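Local atomic coordinates of Baccell_00875 (Bacteroides cellulosilyticus DSM 14838, PDB entry 5NO8), a protein that probably acts as a polysaccharide lyase that removes L-rhamnose caps linked to glucuronic acid on complex arabinogalactan proteins. Residues A210-R215 and E604-T609; I197-I202 and K669-D674. All coordinates share one frame; numbering follows the deposited sequence.

Contact 1 (A210-R215 and E604-T609); sequences ANSQTR and ELFGDT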
loop_
_atom_site.group_PDB
_atom_site.type_symbol
_atom_site.label_atom_id
_atom_site.label_comp_id
_atom_site.label_asym_id
_atom_site.label_seq_id
_atom_site.Cartn_x
_atom_site.Cartn_y
_atom_site.Cartn_z
ATOM N N ALA A 210 9.559 10.023 13.711
ATOM C CA ALA A 210 8.504 10.604 12.908
ATOM C C ALA A 210 7.325 9.647 12.625
ATOM O O ALA A 210 6.490 9.979 11.801
ATOM C CB ALA A 210 9.054 11.210 11.627
ATOM N N ASN A 211 7.215 8.546 13.384
ATOM C CA ASN A 211 6.007 7.690 13.431
ATOM C C ASN A 211 5.493 7.402 12.007
ATOM O O ASN A 211 6.273 6.908 11.201
ATOM C CB ASN A 211 4.938 8.237 14.427
ATOM C CG ASN A 211 4.510 9.671 14.140
ATOM O OD1 ASN A 211 5.180 10.639 14.565
ATOM N ND2 ASN A 211 3.373 9.828 13.445
ATOM N N SER A 212 4.236 7.729 11.682
ATOM C CA SER A 212 3.648 7.476 10.370
ATOM C C SER A 212 4.094 8.383 9.231
ATOM O O SER A 212 3.726 8.136 8.071
ATOM C CB SER A 212 2.106 7.574 10.495
ATOM O OG SER A 212 1.643 6.858 11.654
ATOM N N GLN A 213 4.872 9.435 9.531
ATOM C CA GLN A 213 5.077 10.533 8.597
ATOM C C GLN A 213 6.281 10.358 7.669
ATOM O O GLN A 213 6.625 11.265 6.908
ATOM C CB GLN A 213 5.253 11.856 9.362
ATOM C CG GLN A 213 4.304 12.103 10.523
ATOM C CD GLN A 213 2.844 12.037 10.122
ATOM O OE1 GLN A 213 2.487 12.240 8.960
ATOM N NE2 GLN A 213 1.991 11.770 11.097
ATOM N N THR A 214 6.918 9.187 7.729
ATOM C CA THR A 214 8.019 8.890 6.850
ATOM C C THR A 214 8.025 7.426 6.506
ATOM O O THR A 214 7.720 6.628 7.358
ATOM C CB THR A 214 9.362 9.225 7.503
ATOM O OG1 THR A 214 10.405 8.894 6.589
ATOM C CG2 THR A 214 9.601 8.473 8.818
ATOM N N ARG A 215 8.427 7.106 5.283
ATOM C CA ARG A 215 8.555 5.729 4.878
ATOM C C ARG A 215 9.833 5.126 5.433
ATOM O O ARG A 215 10.002 3.907 5.445
ATOM C CB ARG A 215 8.509 5.612 3.381
ATOM C CG ARG A 215 8.238 4.200 2.901
ATOM C CD ARG A 215 7.721 4.208 1.510
ATOM N NE ARG A 215 7.598 2.859 0.984
ATOM C CZ ARG A 215 7.450 2.590 -0.300
ATOM N NH1 ARG A 215 7.395 3.583 -1.212
ATOM N NH2 ARG A 215 7.362 1.320 -0.686
ATOM N N GLU A 604 3.045 -4.726 16.032
ATOM C CA GLU A 604 3.304 -3.289 16.212
ATOM C C GLU A 604 4.460 -2.774 15.338
ATOM O O GLU A 604 5.240 -1.921 15.752
ATOM C CB GLU A 604 3.531 -2.979 17.701
ATOM C CG GLU A 604 2.333 -3.387 18.563
ATOM C CD GLU A 604 2.486 -3.021 20.034
ATOM O OE1 GLU A 604 3.574 -2.556 20.436
ATOM O OE2 GLU A 604 1.502 -3.198 20.790
ATOM N N LEU A 605 4.573 -3.310 14.128
ATOM C CA LEU A 605 5.663 -2.929 13.216
ATOM C C LEU A 605 5.249 -1.811 12.271
ATOM O O LEU A 605 4.371 -2.010 11.420
ATOM C CB LEU A 605 6.097 -4.124 12.368
ATOM C CG LEU A 605 7.325 -4.933 12.728
ATOM C CD1 LEU A 605 7.577 -5.962 11.629
ATOM C CD2 LEU A 605 8.542 -4.036 12.866
ATOM N N PHE A 606 5.892 -0.650 12.380
ATOM C CA PHE A 606 5.871 0.317 11.301
ATOM C C PHE A 606 6.503 -0.342 10.078
ATOM O O PHE A 606 7.279 -1.282 10.202
ATOM C CB PHE A 606 6.678 1.574 11.637
ATOM C CG PHE A 606 5.974 2.530 12.547
ATOM C CD1 PHE A 606 4.955 3.317 12.067
ATOM C CD2 PHE A 606 6.341 2.638 13.893
ATOM C CE1 PHE A 606 4.291 4.216 12.897
ATOM C CE2 PHE A 606 5.698 3.539 14.726
ATOM C CZ PHE A 606 4.662 4.325 14.228
ATOM N N GLY A 607 6.162 0.165 8.915
ATOM C CA GLY A 607 6.731 -0.284 7.657
ATOM C C GLY A 607 5.675 -0.638 6.634
ATOM O O GLY A 607 4.478 -0.767 6.962
ATOM N N ASP A 608 6.116 -0.830 5.396
ATOM C CA ASP A 608 5.208 -0.989 4.245
ATOM C C ASP A 608 4.227 -2.130 4.460
ATOM O O ASP A 608 4.647 -3.246 4.733
ATOM C CB ASP A 608 5.960 -1.298 2.959
ATOM C CG ASP A 608 6.898 -0.175 2.513
ATOM O OD1 ASP A 608 6.909 0.890 3.140
ATOM O OD2 ASP A 608 7.620 -0.403 1.535
ATOM N N THR A 609 2.937 -1.827 4.344
ATOM C CA THR A 609 1.866 -2.798 4.470
ATOM C C THR A 609 1.293 -2.880 3.065
ATOM O O THR A 609 0.750 -1.890 2.536
ATOM C CB THR A 609 0.767 -2.279 5.427
ATOM O OG1 THR A 609 0.382 -0.964 4.987
ATOM C CG2 THR A 609 1.278 -2.180 6.787
HETATM O O HOH W 1 8.123 1.776 5.355
#
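R215 and D608 form a buried salt bridge between two loops. R215 grips the carboxylate side-on with two nitrogens, one to each oxygen. NE of R215 donates to OD1 of D608 at 3.0 Å, on the syn side. NH2 of R215 donates to OD2 of D608 at 2.8 Å, with a fairly straight N-H...O angle of 165°. OD2 lies in the guanidinium plane, yet NH2 stands above the carboxylate plane. The two planes are 49° apart, so the pair is twisted rather than flat. With chi1 at -163°, CG of R215 points away from the backbone N, and the extended chain beyond it carries the guanidinium to D608.

Both ends have further partners. NH1 of R215 forms a salt bridge with D150 and a hydrogen bond to the carbonyl of T165. OD2 of D608 also hydrogen-bonds to the hydroxyl of Y200. Water 1 donates to OD1 of D608 at 2.7 Å and to the backbone O of R215 at 2.8 Å. It thus ties the side chain of one loop to the backbone of the other.

The second half of the contact sets the F606 ring against the N211-S212 peptide. CE1 of F606 comes within 3.5 Å of the backbone C of N211, and the peptide lies oblique to the ring. The O of N211 is hydrogen-bonded to NH2 of R205. OG of S212 lies at the edge of the F606 ring, 3.9 Å from CE1, and is hydrogen-bonded to the indole NE1 of W599. The ring is also stacked with H598 and meets W599 edge-to-face.

Two acids, D150 and D608, share the R215 guanidinium. OD2 of D608 is gripped by both NH2 of R215 and the Y200 hydroxyl, so the carboxylate is probably held firmly in place between the loops.

Contact 2 (I197-I202 and K669-D674); sequences IRNYEI and KAEFYD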
loop_
_atom_site.group_PDB
_atom_site.type_symbol
_atom_site.label_atom_id
_atom_site.label_comp_id
_atom_site.label_asym_id
_atom_site.label_seq_id
_atom_site.Cartn_x
_atom_site.Cartn_y
_atom_site.Cartn_z
ATOM N N ILE A 197 18.214 -7.334 -7.967
ATOM C CA ILE A 197 17.727 -6.917 -6.658
ATOM C C ILE A 197 16.614 -7.896 -6.289
ATOM O O ILE A 197 15.640 -8.068 -7.037
ATOM C CB ILE A 197 17.230 -5.458 -6.643
ATOM C CG1 ILE A 197 18.378 -4.480 -6.874
ATOM C CG2 ILE A 197 16.499 -5.114 -5.337
ATOM C CD1 ILE A 197 19.475 -4.533 -5.829
ATOM N N ARG A 198 16.784 -8.558 -5.151
ATOM C CA ARG A 198 15.868 -9.611 -4.714
ATOM C C ARG A 198 14.808 -9.163 -3.717
ATOM O O ARG A 198 13.815 -9.845 -3.521
ATOM C CB ARG A 198 16.632 -10.798 -4.141
ATOM C CG ARG A 198 17.267 -10.496 -2.803
ATOM C CD ARG A 198 17.502 -11.675 -1.881
ATOM N NE ARG A 198 18.343 -11.190 -0.762
ATOM C CZ ARG A 198 17.915 -10.777 0.439
ATOM N NH1 ARG A 198 16.625 -10.814 0.785
ATOM N NH2 ARG A 198 18.807 -10.327 1.346
ATOM N N ASN A 199 15.056 -8.060 -3.014
ATOM C CA ASN A 199 14.116 -7.567 -2.022
ATOM C C ASN A 199 14.542 -6.178 -1.584
ATOM O O ASN A 199 15.454 -5.596 -2.157
ATOM C CB ASN A 199 14.067 -8.511 -0.798
ATOM C CG ASN A 199 12.659 -8.668 -0.268
ATOM O OD1 ASN A 199 11.947 -7.690 -0.164
ATOM N ND2 ASN A 199 12.249 -9.919 0.036
ATOM N N TYR A 200 13.842 -5.618 -0.621
ATOM C CA TYR A 200 14.301 -4.394 0.008
ATOM C C TYR A 200 14.012 -4.403 1.500
ATOM O O TYR A 200 13.183 -5.154 1.983
ATOM C CB TYR A 200 13.705 -3.157 -0.660
ATOM C CG TYR A 200 12.217 -2.960 -0.422
ATOM C CD1 TYR A 200 11.291 -3.614 -1.214
ATOM C CD2 TYR A 200 11.746 -2.120 0.591
ATOM C CE1 TYR A 200 9.941 -3.425 -1.037
ATOM C CE2 TYR A 200 10.378 -1.921 0.789
ATOM C CZ TYR A 200 9.483 -2.603 -0.018
ATOM O OH TYR A 200 8.117 -2.455 0.117
ATOM N N GLU A 201 14.724 -3.541 2.209
ATOM C CA GLU A 201 14.553 -3.365 3.627
ATOM C C GLU A 201 14.232 -1.929 3.919
ATOM O O GLU A 201 14.513 -1.042 3.118
ATOM C CB GLU A 201 15.831 -3.718 4.364
ATOM C CG GLU A 201 16.131 -5.193 4.359
ATOM C CD GLU A 201 17.497 -5.490 4.940
ATOM O OE1 GLU A 201 17.599 -5.514 6.182
ATOM O OE2 GLU A 201 18.466 -5.659 4.152
ATOM N N ILE A 202 13.667 -1.719 5.095
ATOM C CA ILE A 202 13.338 -0.391 5.574
ATOM C C ILE A 202 14.102 -0.196 6.874
ATOM O O ILE A 202 14.088 -1.064 7.764
ATOM C CB ILE A 202 11.811 -0.216 5.819
ATOM C CG1 ILE A 202 11.021 -0.288 4.522
ATOM C CG2 ILE A 202 11.492 1.106 6.532
ATOM C CD1 ILE A 202 11.267 0.821 3.543
ATOM N N LYS A 669 12.712 -9.449 10.952
ATOM C CA LYS A 669 12.129 -10.158 9.812
ATOM C C LYS A 669 10.677 -9.772 9.598
ATOM O O LYS A 669 9.892 -9.775 10.563
ATOM C CB LYS A 669 12.211 -11.671 10.035
ATOM C CG LYS A 669 11.797 -12.486 8.797
ATOM C CD LYS A 669 12.769 -12.305 7.654
ATOM C CE LYS A 669 12.330 -12.960 6.354
ATOM N NZ LYS A 669 11.552 -11.998 5.511
ATOM N N ALA A 670 10.327 -9.385 8.373
ATOM C CA ALA A 670 8.938 -9.083 8.036
ATOM C C ALA A 670 8.421 -10.161 7.065
ATOM O O ALA A 670 8.648 -11.354 7.337
ATOM C CB ALA A 670 8.793 -7.648 7.542
ATOM N N GLU A 671 7.743 -9.784 5.991
ATOM C CA GLU A 671 7.097 -10.759 5.076
ATOM C C GLU A 671 6.123 -11.665 5.837
ATOM O O GLU A 671 6.180 -12.894 5.737
ATOM C CB GLU A 671 8.124 -11.548 4.268
ATOM C CG GLU A 671 9.070 -10.626 3.531
ATOM C CD GLU A 671 9.892 -11.306 2.471
ATOM O OE1 GLU A 671 10.960 -11.853 2.821
ATOM O OE2 GLU A 671 9.442 -11.342 1.315
ATOM N N PHE A 672 5.211 -11.062 6.580
ATOM C CA PHE A 672 4.208 -11.845 7.297
ATOM C C PHE A 672 2.883 -11.088 7.376
ATOM O O PHE A 672 2.835 -9.860 7.291
ATOM C CB PHE A 672 4.702 -12.227 8.712
ATOM C CG PHE A 672 4.880 -11.054 9.627
ATOM C CD1 PHE A 672 3.811 -10.495 10.283
ATOM C CD2 PHE A 672 6.133 -10.524 9.852
ATOM C CE1 PHE A 672 3.958 -9.393 11.104
ATOM C CE2 PHE A 672 6.294 -9.438 10.686
ATOM C CZ PHE A 672 5.214 -8.862 11.317
ATOM N N TYR A 673 1.816 -11.864 7.555
ATOM C CA TYR A 673 0.489 -11.333 7.885
ATOM C C TYR A 673 0.433 -11.148 9.376
ATOM O O TYR A 673 0.694 -12.094 10.142
ATOM C CB TYR A 673 -0.625 -12.320 7.426
ATOM C CG TYR A 673 -0.770 -12.371 5.948
ATOM C CD1 TYR A 673 -1.460 -11.390 5.276
ATOM C CD2 TYR A 673 -0.196 -13.398 5.200
ATOM C CE1 TYR A 673 -1.572 -11.400 3.890
ATOM C CE2 TYR A 673 -0.300 -13.406 3.811
ATOM C CZ TYR A 673 -1.012 -12.412 3.170
ATOM O OH TYR A 673 -1.132 -12.398 1.802
ATOM N N ASP A 674 0.110 -9.938 9.811
ATOM C CA ASP A 674 -0.050 -9.704 11.236
ATOM C C ASP A 674 -1.141 -10.617 11.813
ATOM O O ASP A 674 -2.182 -10.801 11.175
ATOM C CB ASP A 674 -0.381 -8.257 11.528
ATOM C CG ASP A 674 -0.271 -7.950 13.002
ATOM O OD1 ASP A 674 -1.253 -8.251 13.722
ATOM O OD2 ASP A 674 0.830 -7.488 13.415
#
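The backbones of 197-202 and 669-674 stay well apart, the nearest CA atoms being those of N199 and E671 at 10.5 Å. The short side chain of N199 and the longer one of E671 meet from opposite directions. ND2 of N199 donates to OE2 of E671 at 3.4 Å. The bond is weak, though its N-H...O angle is 157°. The amide and carboxylate planes are almost perpendicular, 85° apart. CG of E671 is anti to its own carbonyl carbon (chi1 -54°), and the chain runs extended from there to the amide.

The other end of the N199 amide is held within its own strand. OD1 accepts from the backbone N of Y200 at 2.8 Å, in the carbonyl plane and on a lone pair. This bond helps fix the rotation of the amide.

E671 sits in a G1 beta bulge, where E671 and F672 both face M660 on strand 659-660. Strand 199-203 belongs to a different, mixed sheet, so the contact links that strand to the bulge at the start of strand 672-677 in the four-stranded antiparallel sheet.

The E671 carboxylate also has a charged mate. NZ of K669 meets OE1 of E671 at 2.8 Å, on the anti lone pair, in a salt bridge inside the bulged segment. An alanine at E671 would remove the carboxylate, and this is likely to leave K669 without its salt-bridge mate and the N199 ND2 without this acceptor. The same NZ of K669 hydrogen-bonds to the carbonyl of Y663.

In the fold
From the N terminus the chain first reaches 197-202, on strand 199-203. It then enters the loop before strand 217-221, where 210-215 lies. A long run follows, passing through the eight-stranded sheet of 259-335 and many helices. At 604-609, between helices 596-600 and 615-629, contact 1 closes a loop. Contact 2 closes a larger one at 669-674, so contact 1 is nested inside it. Both tie the N-terminal beta region to the C-terminal part of the chain. Their centres are 13 Å apart. They meet where Y200 of contact 2 reaches D608 of contact 1, and CD1 of L605 packs on CZ of F672 at 3.8 Å.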